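Local coordinates for ApaG protein (Pseudomonas aeruginosa, PDB 3NRF), which is of unknown function but folds as an all-beta domain of the DUF4354 family, whose clan includes the mycobacterial protein MPT63, at residues A6-A11 and V36-S41; H25-A30 and A92-S97; K32-N37 and S79-A84; V51-A56 and L98-D103. All blocks are in the same frame, centred on the assembly; numbering follows the deposited sequence. Where two conformers were deposited one is given.

Overall arrangement
From the N terminus, contact 1 closes the first loop, where the hairpin of strands 7-21 and 24-37 comes together at its open end. Contact 2 starts from 25-30, within that hairpin, and closes only at 92-97, so the two cross; it ties the connection between strands 79-88 and 98-102 to strand 24-37. Contact 3 begins on the stretch where contact 1 ends, sharing Val36 and Asn37, and its span falls wholly within that of contact 2, bringing strand 79-88 beside strand 24-37. Contact 4 opens at 51-56, after contact 1 has closed, and crosses contacts 2 and 3 to bring in strand 98-102. Val9 and Ala11 pack on Val99, so contacts 1 and 4 meet through their buried side chains.

Contact 1 (A6-A11 and V36-S41); sequences AVMVFA and VNAAKS
Val36 stands across from Met8 on one face of the sheet and leans its CG2 methyl obliquely on the Phe10 ring, 3.7 Å from CE1. Phe10 has CG beside its own backbone N (chi1 -62°), which lays the ring back along the strand toward the Met8-Val36 pair. Met8, a selenomethionine, first reaches the other way, bringing SE to 4.1 Å from Ala38 CB; the bend at its last torsion then turns CE back toward the ring. Val7 and Asn37 point to the other face, where Val7 packs on Leu35 and on Leu101 of the last strand. Outward from the side chains, Met8 and Val36 form a hydrogen-bonded antiparallel pair: Met8 N reaches Val36 O at 2.8 Å in an almost straight bond (177°), and Val36 N returns to Met8 O at 2.9 Å. The ladder then frays, for Ala38 N meets Ala6 O only weakly, at 3.4 Å. At the polar edge the Asn37 amide holds the chain as it leaves the strand. ND2 donates to Ser41 O at 3.0 Å, in the amide plane, and also to Leu74 O, while OD1 takes a weak bond from Ala39 N in the manner of an Asx turn. The arrangement is the open end of a long beta hairpin, whose outer strand pairs on with a strand of a second subunit and so carries the sheet across the interface.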
# COMPACT_ATOMS: atom_id res chain seq x y z
N ALA B 6 21.03 -10.25 23.91
CA ALA B 6 21.27 -9.89 22.53
C ALA B 6 20.51 -8.62 22.11
O ALA B 6 19.69 -8.05 22.86
CB ALA B 6 20.88 -11.04 21.63
N VAL B 7 20.80 -8.18 20.91
CA VAL B 7 20.15 -6.99 20.36
C VAL B 7 18.82 -7.38 19.71
O VAL B 7 18.71 -8.32 18.91
CB VAL B 7 21.10 -6.24 19.39
CG1 VAL B 7 20.40 -5.03 18.72
CG2 VAL B 7 22.37 -5.79 20.14
N MSE B 8 17.80 -6.63 20.08
CA MSE B 8 16.47 -6.80 19.52
C MSE B 8 16.35 -5.83 18.35
O MSE B 8 16.75 -4.65 18.43
CB MSE B 8 15.43 -6.49 20.55
CG MSE B 8 15.64 -7.22 21.80
SE MSE B 8 14.19 -6.95 23.06
CE MSE B 8 12.71 -7.43 21.95
N VAL B 9 15.83 -6.33 17.25
CA VAL B 9 15.65 -5.57 16.05
C VAL B 9 14.19 -5.43 15.70
O VAL B 9 13.52 -6.40 15.35
CB VAL B 9 16.35 -6.27 14.82
CG1 VAL B 9 16.23 -5.42 13.58
CG2 VAL B 9 17.83 -6.54 15.17
N PHE B 10 13.71 -4.19 15.76
CA PHE B 10 12.32 -3.88 15.45
C PHE B 10 12.29 -3.18 14.14
O PHE B 10 13.06 -2.24 13.94
CB PHE B 10 11.71 -2.95 16.52
CG PHE B 10 11.66 -3.54 17.90
CD1 PHE B 10 12.74 -3.51 18.74
CD2 PHE B 10 10.46 -4.10 18.37
CE1 PHE B 10 12.65 -4.04 20.02
CE2 PHE B 10 10.36 -4.62 19.62
CZ PHE B 10 11.46 -4.60 20.45
N ALA B 11 11.40 -3.56 13.26
CA ALA B 11 11.32 -2.95 11.96
C ALA B 11 9.92 -2.72 11.49
O ALA B 11 9.05 -3.54 11.73
CB ALA B 11 12.10 -3.78 10.92
N VAL B 36 17.63 -2.38 19.98
CA VAL B 36 17.52 -2.28 21.43
C VAL B 36 18.42 -3.32 22.11
O VAL B 36 18.21 -4.52 21.95
CB VAL B 36 16.05 -2.51 21.93
CG1 VAL B 36 15.96 -2.37 23.47
CG2 VAL B 36 15.08 -1.53 21.25
N ASN B 37 19.42 -2.86 22.88
CA ASN B 37 20.32 -3.77 23.60
C ASN B 37 19.65 -4.16 24.88
O ASN B 37 19.66 -3.38 25.85
CB ASN B 37 21.72 -3.17 23.85
CG ASN B 37 22.66 -4.11 24.65
OD1 ASN B 37 22.28 -5.19 25.07
ND2 ASN B 37 23.90 -3.68 24.86
N ALA B 38 19.05 -5.35 24.90
CA ALA B 38 18.34 -5.87 26.07
C ALA B 38 19.26 -6.41 27.17
O ALA B 38 18.85 -6.53 28.33
CB ALA B 38 17.36 -6.97 25.63
N ALA B 39 20.50 -6.74 26.81
CA ALA B 39 21.48 -7.29 27.75
C ALA B 39 21.99 -6.31 28.79
O ALA B 39 21.77 -5.10 28.70
CB ALA B 39 22.67 -7.88 26.96
N LYS B 40 22.67 -6.86 29.79
CA LYS B 40 23.26 -6.06 30.87
C LYS B 40 24.69 -5.62 30.56
O LYS B 40 25.32 -4.97 31.39
CB LYS B 40 23.19 -6.81 32.21
CG LYS B 40 21.81 -6.85 32.87
CD LYS B 40 21.26 -5.44 33.14
CE LYS B 40 20.07 -5.43 34.11
NZ LYS B 40 20.44 -5.81 35.51
N SER B 41 25.20 -5.99 29.39
CA SER B 41 26.54 -5.55 28.98
C SER B 41 26.54 -4.89 27.60
O SER B 41 25.62 -5.07 26.82
CB SER B 41 27.50 -6.73 28.97
OG SER B 41 27.07 -7.70 28.05

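Contact 2 (H25-A30 and A92-S97); sequences HFRTQA and AVYGAS
Tyr94 and Val93 sit on a short 3-10 turn, 92-95, that packs against strand 25-30, its closest CA pair being Gln29 and Tyr94 at 6.2 Å. The turn is held by its own bonds, Gly95 N to Ala92 O and Ala96 N to Val93 O, and no hydrogen bond crosses to the strand. It belongs to the connection between strands 79-88 and 98-102 of the antiparallel beta fold, which here folds over the side of the sheet carrying Arg27 and Gln29. Val93 spans two strand residues with its two methyls: CG1 faces Arg27 O at 3.7 Å and CG2 meets Gln29 CB at 3.8 Å. Tyr94 reaches farther. Its ring turns an edge to the backbone, so that Thr28 O lies near the ring plane only 3.1 Å from CE1. Arg27 crosses the phenol end at about a right angle, with CB 3.4 Å from Tyr94 OH, and the hydroxyl itself bonds to Gly17 O on strand 7-21. Beyond that crossing the guanidinium leads away to Glu89 O and to Ser97 of a third subunit. Gln29 stands its amide steeply to the Tyr94 ring, the planes 79° apart; OE1 approaches CD1 and is hydrogen-bonded to Lys16 NZ. A bend at chi2 (65°) brings the amide round toward the next residue; Gln29 NE2 bonds to Gly14 O of strand 7-21 and, 2.9 Å away on a lone pair, to Ala30 O.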
# COMPACT_ATOMS: atom_id res chain seq x y z
N HIS B 25 19.12 -1.70 -12.91
CA HIS B 25 17.80 -1.38 -12.38
C HIS B 25 17.62 -2.13 -11.07
O HIS B 25 17.96 -3.32 -10.97
CB HIS B 25 16.71 -1.85 -13.35
CG HIS B 25 16.97 -1.47 -14.77
ND1 HIS B 25 17.07 -0.16 -15.18
CD2 HIS B 25 17.17 -2.22 -15.88
CE1 HIS B 25 17.37 -0.12 -16.47
NE2 HIS B 25 17.38 -1.36 -16.93
N PHE B 26 17.03 -1.47 -10.06
CA PHE B 26 16.67 -2.20 -8.86
C PHE B 26 15.47 -1.57 -8.15
O PHE B 26 15.17 -0.42 -8.34
CB PHE B 26 17.86 -2.46 -7.94
CG PHE B 26 18.52 -1.26 -7.37
CD1 PHE B 26 18.10 -0.71 -6.18
CD2 PHE B 26 19.70 -0.75 -7.96
CE1 PHE B 26 18.78 0.39 -5.63
CE2 PHE B 26 20.37 0.32 -7.40
CZ PHE B 26 19.90 0.91 -6.23
N ARG B 27 14.76 -2.42 -7.43
CA ARG B 27 13.62 -2.03 -6.61
C ARG B 27 14.10 -1.86 -5.19
O ARG B 27 15.06 -2.56 -4.77
CB ARG B 27 12.52 -3.08 -6.67
CG ARG B 27 11.68 -3.04 -7.90
CD ARG B 27 12.41 -3.47 -9.19
NE ARG B 27 11.46 -3.54 -10.31
CZ ARG B 27 11.78 -3.93 -11.54
NH1 ARG B 27 13.04 -4.29 -11.79
NH2 ARG B 27 10.85 -3.95 -12.47
N THR B 28 13.50 -0.92 -4.46
CA THR B 28 13.91 -0.64 -3.09
C THR B 28 12.75 -0.77 -2.13
O THR B 28 11.60 -0.50 -2.49
CB THR B 28 14.49 0.77 -2.93
OG1 THR B 28 13.51 1.74 -3.32
CG2 THR B 28 15.76 0.93 -3.79
N GLN B 29 13.05 -1.26 -0.92
CA GLN B 29 12.06 -1.34 0.16
C GLN B 29 12.70 -0.71 1.40
O GLN B 29 13.72 -1.18 1.90
CB GLN B 29 11.67 -2.79 0.48
CG GLN B 29 10.73 -2.91 1.69
CD GLN B 29 9.38 -2.27 1.45
OE1 GLN B 29 8.63 -2.69 0.57
NE2 GLN B 29 9.08 -1.24 2.25
N ALA B 30 12.07 0.35 1.93
CA ALA B 30 12.55 1.01 3.11
C ALA B 30 11.91 0.45 4.34
O ALA B 30 10.80 -0.05 4.27
CB ALA B 30 12.27 2.54 3.04
N ALA B 92 11.54 -8.94 -5.69
CA ALA B 92 11.63 -9.84 -4.50
C ALA B 92 11.77 -9.12 -3.18
O ALA B 92 11.24 -9.63 -2.15
CB ALA B 92 12.76 -10.86 -4.67
N VAL B 93 12.41 -7.95 -3.18
CA VAL B 93 12.57 -7.23 -1.93
C VAL B 93 11.25 -6.84 -1.31
O VAL B 93 11.18 -6.60 -0.11
CB VAL B 93 13.52 -6.06 -2.07
CG1 VAL B 93 12.84 -4.89 -2.89
CG2 VAL B 93 14.03 -5.57 -0.75
N TYR B 94 10.20 -6.74 -2.13
CA TYR B 94 8.88 -6.40 -1.60
C TYR B 94 8.32 -7.47 -0.73
O TYR B 94 7.39 -7.17 0.10
CB TYR B 94 7.95 -6.05 -2.75
CG TYR B 94 8.46 -4.83 -3.48
CD1 TYR B 94 9.07 -3.77 -2.80
CD2 TYR B 94 8.29 -4.68 -4.84
CE1 TYR B 94 9.55 -2.69 -3.44
CE2 TYR B 94 8.73 -3.53 -5.50
CZ TYR B 94 9.38 -2.53 -4.80
OH TYR B 94 9.79 -1.41 -5.53
N GLY B 95 8.84 -8.68 -0.90
CA GLY B 95 8.51 -9.83 -0.07
C GLY B 95 9.39 -9.94 1.19
O GLY B 95 9.24 -10.93 1.91
N ALA B 96 10.30 -8.99 1.41
CA ALA B 96 11.14 -8.97 2.64
C ALA B 96 10.17 -8.74 3.81
O ALA B 96 9.40 -7.77 3.81
CB ALA B 96 12.16 -7.90 2.60
N SER B 97 10.22 -9.60 4.80
CA SER B 97 9.28 -9.57 5.90
C SER B 97 9.97 -9.69 7.25
O SER B 97 9.34 -9.89 8.27
CB SER B 97 8.26 -10.68 5.72
OG SER B 97 8.84 -11.98 5.70

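Contact 3 (K32-N37 and S79-A84); sequences KVRLVN and SVEGDA
Lys32 and Asp83, Arg34 and Glu81 face one another as two charged pairs on one side of an antiparallel ladder, and their chains cross at a slant rather than meeting head on. Lys32 sets out anti to its backbone N but bends at chi2 and chi3 (79° and 73°), which curls it over Asp83. Lys32 NZ ends 3.0 Å from both Asp83 OD1 and OD2, a salt bridge whose individual hydrogen bonds are weak. Arg34 stays extended until a bend at chi3 turns its guanidinium side-on to Glu81. Arg34 NE, at 2.8 Å, and NH2, at 2.9 Å, then grip the same oxygen, Glu81 OE1, which lies in the guanidinium plane; relative to the carboxylate both nitrogens come from one face, NE on the anti side and NH2 on the syn side, with the two planes 28° apart. Glu81 was modelled in two conformers, so this grip describes one of them. Glu81 CG also lies 4.0 Å from Lys32 CD, while Lys32 NZ stays 5.2 Å from Glu81 OE2, not in contact, and may add a weak long-range attraction. On the other face the pairing is apolar: Leu35 CB meets Val80 CG2 at 4.0 Å, and Val33 CG2 meets Ala84 CB at 4.1 Å. Gly82 has no side chain opposite Val33; there the strands are joined by Val33 N to Gly82 O and the reciprocal bond. Within the sheet, strand 24-37 is bordered on its far side by 7-21 and strand 79-88 by 59-65, while Leu74 of the short strand 73-74 packs on Leu35 and Val80.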
# COMPACT_ATOMS: atom_id res chain seq x y z
N LYS B 32 11.82 1.46 8.78
CA LYS B 32 12.33 2.15 9.97
C LYS B 32 12.71 1.03 10.93
O LYS B 32 11.91 0.10 11.13
CB LYS B 32 11.25 3.02 10.57
CG LYS B 32 11.69 3.78 11.82
CD LYS B 32 12.49 4.98 11.52
CE LYS B 32 11.61 6.12 10.94
NZ LYS B 32 12.49 7.22 10.45
N VAL B 33 13.93 1.09 11.48
CA VAL B 33 14.50 0.07 12.32
C VAL B 33 14.93 0.66 13.66
O VAL B 33 15.55 1.74 13.70
CB VAL B 33 15.76 -0.56 11.63
CG1 VAL B 33 16.37 -1.63 12.50
CG2 VAL B 33 15.40 -1.11 10.24
N ARG B 34 14.69 -0.07 14.74
CA ARG B 34 15.17 0.31 16.08
C ARG B 34 15.96 -0.86 16.63
O ARG B 34 15.48 -1.99 16.64
CB ARG B 34 14.03 0.63 17.05
CG ARG B 34 14.56 1.06 18.43
CD ARG B 34 13.48 1.48 19.39
NE ARG B 34 12.67 2.56 18.85
CZ ARG B 34 11.63 3.11 19.50
NH1 ARG B 34 11.27 2.63 20.68
NH2 ARG B 34 10.93 4.10 18.95
N LEU B 35 17.18 -0.61 17.08
CA LEU B 35 17.99 -1.64 17.70
C LEU B 35 17.95 -1.35 19.19
O LEU B 35 18.21 -0.21 19.57
CB LEU B 35 19.43 -1.57 17.21
CG LEU B 35 19.58 -1.62 15.70
CD1 LEU B 35 21.06 -1.47 15.39
CD2 LEU B 35 19.00 -2.93 15.11
N VAL B 36 17.63 -2.38 19.98
CA VAL B 36 17.52 -2.28 21.43
C VAL B 36 18.42 -3.32 22.11
O VAL B 36 18.21 -4.52 21.95
CB VAL B 36 16.05 -2.51 21.93
CG1 VAL B 36 15.96 -2.37 23.47
CG2 VAL B 36 15.08 -1.53 21.25
N ASN B 37 19.42 -2.86 22.88
CA ASN B 37 20.32 -3.77 23.60
C ASN B 37 19.65 -4.16 24.88
O ASN B 37 19.66 -3.38 25.85
CB ASN B 37 21.72 -3.17 23.85
CG ASN B 37 22.66 -4.11 24.65
OD1 ASN B 37 22.28 -5.19 25.07
ND2 ASN B 37 23.90 -3.68 24.86
N SER B 79 19.03 2.16 23.06
CA SER B 79 18.38 2.01 21.76
C SER B 79 18.86 3.07 20.77
O SER B 79 19.18 4.20 21.20
CB SER B 79 16.86 2.20 21.91
OG SER B 79 16.31 1.36 22.92
N VAL B 80 18.90 2.71 19.49
CA VAL B 80 19.18 3.61 18.41
C VAL B 80 18.12 3.28 17.35
O VAL B 80 17.57 2.17 17.29
CB VAL B 80 20.63 3.51 17.87
CG1 VAL B 80 21.66 3.90 18.97
CG2 VAL B 80 20.93 2.11 17.32
N GLU B 81 17.86 4.22 16.46
CA GLU B 81 16.84 4.05 15.46
C GLU B 81 17.11 4.90 14.24
O GLU B 81 17.77 5.94 14.31
CB GLU B 81 15.47 4.35 16.06
CG GLU B 81 14.32 4.49 15.09
CD GLU B 81 13.01 4.91 15.76
OE1 GLU B 81 12.39 4.09 16.50
OE2 GLU B 81 12.59 6.07 15.50
N GLY B 82 16.66 4.41 13.09
CA GLY B 82 16.80 5.12 11.82
C GLY B 82 16.19 4.33 10.67
O GLY B 82 15.62 3.28 10.87
N ASP B 83 16.33 4.85 9.47
CA ASP B 83 15.86 4.17 8.26
C ASP B 83 16.94 3.35 7.58
O ASP B 83 18.13 3.67 7.67
CB ASP B 83 15.32 5.18 7.29
CG ASP B 83 14.16 5.96 7.90
OD1 ASP B 83 13.15 5.31 8.24
OD2 ASP B 83 14.27 7.18 8.07
N ALA B 84 16.51 2.28 6.94
CA ALA B 84 17.40 1.37 6.22
C ALA B 84 16.68 0.99 4.94
O ALA B 84 15.45 0.71 4.97
CB ALA B 84 17.68 0.13 7.06

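Contact 4 (V51-A56 and L98-D103); sequences VAQSAA and LVRLSD
Val51 and Arg100 form a hydrogen-bonded antiparallel pair between strands 51-53 and 98-102, whose short axes run at 140° to each other, Val51 N to Arg100 O and Arg100 N to Val51 O, both 2.9 Å. Farther along, Gln53 N reaches Leu98 O, but its companion, Leu98 N to Gln53 O, is long and weak. On one face Val51 turns CG2 into the angle between its own backbone N and carbonyl carbon, which brings this methyl to 3.9 Å from Ser102 CB and 4.0 Å from Arg100 CG. Gln53 and Leu98 lie alongside each other, pointing the same way, with Gln53 OE1 3.8 Å from Leu98 CD2. Gln53 OE1 also comes within 3.6 Å of Arg100 CD, and the two chains cross at a slant with amide and guanidinium planes 85° apart. A water donates to Gln53 OE1 at 2.8 Å; its link to Arg100 is too short to be trusted. Val51, Gln53 and Arg100 were each built in two conformers, so these side-chain contacts hold for one of them. Arg100 extends past the contact to a salt bridge with Asp23 of a second subunit. Ala52 and Val99 point to the opposite face, where Val99 packs on Val9 and Ala11 of strand 7-21. This packing of last strand on first is consistent with a beta sandwich like that of MPT63, with strand 98-102 at the edge beside 49-53.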
# COMPACT_ATOMS: atom_id res chain seq x y z
N VAL B 51 20.27 -7.10 7.69
CA VAL B 51 19.81 -7.80 6.50
C VAL B 51 18.31 -7.98 6.50
O VAL B 51 17.71 -8.21 7.53
CB VAL B 51 20.50 -9.15 6.31
CG1 VAL B 51 21.95 -8.92 6.03
CG2 VAL B 51 20.30 -10.04 7.52
N ALA B 52 17.72 -7.83 5.33
CA ALA B 52 16.30 -8.07 5.14
C ALA B 52 16.18 -9.44 4.52
O ALA B 52 16.99 -9.81 3.67
CB ALA B 52 15.64 -6.98 4.28
N GLN B 53 15.12 -10.17 4.85
CA GLN B 53 14.98 -11.54 4.43
C GLN B 53 13.51 -11.87 4.14
O GLN B 53 12.61 -11.35 4.83
CB GLN B 53 15.50 -12.42 5.56
CG GLN B 53 15.76 -13.84 5.17
CD GLN B 53 16.33 -14.66 6.32
OE1 GLN B 53 15.94 -14.50 7.48
NE2 GLN B 53 17.27 -15.53 6.00
N SER B 54 13.29 -12.74 3.17
CA SER B 54 11.96 -13.25 2.93
C SER B 54 11.79 -14.59 3.66
O SER B 54 12.74 -15.18 4.23
CB SER B 54 11.77 -13.48 1.43
OG SER B 54 12.57 -14.52 0.97
N ALA B 55 10.56 -15.07 3.67
CA ALA B 55 10.22 -16.37 4.24
C ALA B 55 11.04 -17.53 3.67
O ALA B 55 11.39 -18.49 4.39
CB ALA B 55 8.74 -16.64 4.00
N ALA B 56 11.35 -17.47 2.39
CA ALA B 56 12.13 -18.48 1.75
C ALA B 56 13.60 -18.47 2.11
O ALA B 56 14.35 -19.30 1.61
CB ALA B 56 11.98 -18.39 0.23
N LEU B 98 11.28 -9.57 7.24
CA LEU B 98 12.10 -9.69 8.44
C LEU B 98 13.36 -8.87 8.26
O LEU B 98 13.95 -8.91 7.17
CB LEU B 98 12.47 -11.15 8.69
CG LEU B 98 13.24 -11.44 9.97
CD1 LEU B 98 12.42 -11.06 11.21
CD2 LEU B 98 13.60 -12.92 9.96
N VAL B 99 13.72 -8.09 9.27
CA VAL B 99 15.00 -7.40 9.36
C VAL B 99 15.70 -8.03 10.57
O VAL B 99 15.17 -8.13 11.69
CB VAL B 99 14.90 -5.88 9.47
CG1 VAL B 99 16.27 -5.27 9.53
CG2 VAL B 99 14.14 -5.35 8.25
N ARG B 100 16.92 -8.46 10.34
CA ARG B 100 17.71 -9.07 11.39
C ARG B 100 19.18 -8.70 11.27
O ARG B 100 19.62 -8.05 10.30
CB ARG B 100 17.48 -10.61 11.43
CG ARG B 100 17.65 -11.40 10.13
CD ARG B 100 17.41 -12.92 10.37
NE ARG B 100 18.42 -13.50 11.24
CZ ARG B 100 18.37 -14.70 11.83
NH1 ARG B 100 17.32 -15.52 11.68
NH2 ARG B 100 19.39 -15.07 12.60
N LEU B 101 19.93 -9.08 12.29
CA LEU B 101 21.36 -8.85 12.29
C LEU B 101 22.06 -10.12 11.74
O LEU B 101 21.55 -11.24 11.88
CB LEU B 101 21.85 -8.53 13.67
CG LEU B 101 21.57 -7.12 14.19
CD1 LEU B 101 21.91 -7.11 15.67
CD2 LEU B 101 22.40 -6.04 13.46
N SER B 102 23.20 -9.91 11.08
CA SER B 102 24.00 -10.98 10.50
C SER B 102 25.46 -10.56 10.63
O SER B 102 25.78 -9.36 10.72
CB SER B 102 23.71 -11.15 9.02
OG SER B 102 24.58 -12.15 8.46
N ASP B 103 26.34 -11.54 10.60
CA ASP B 103 27.76 -11.27 10.52
C ASP B 103 28.29 -11.58 9.11
O ASP B 103 29.51 -11.59 8.88
CB ASP B 103 28.55 -12.01 11.60
CG ASP B 103 28.59 -13.53 11.39
OD1 ASP B 103 27.78 -14.03 10.56
OD2 ASP B 103 29.42 -14.17 12.05
O HOH W 1 15.93 -16.09 9.76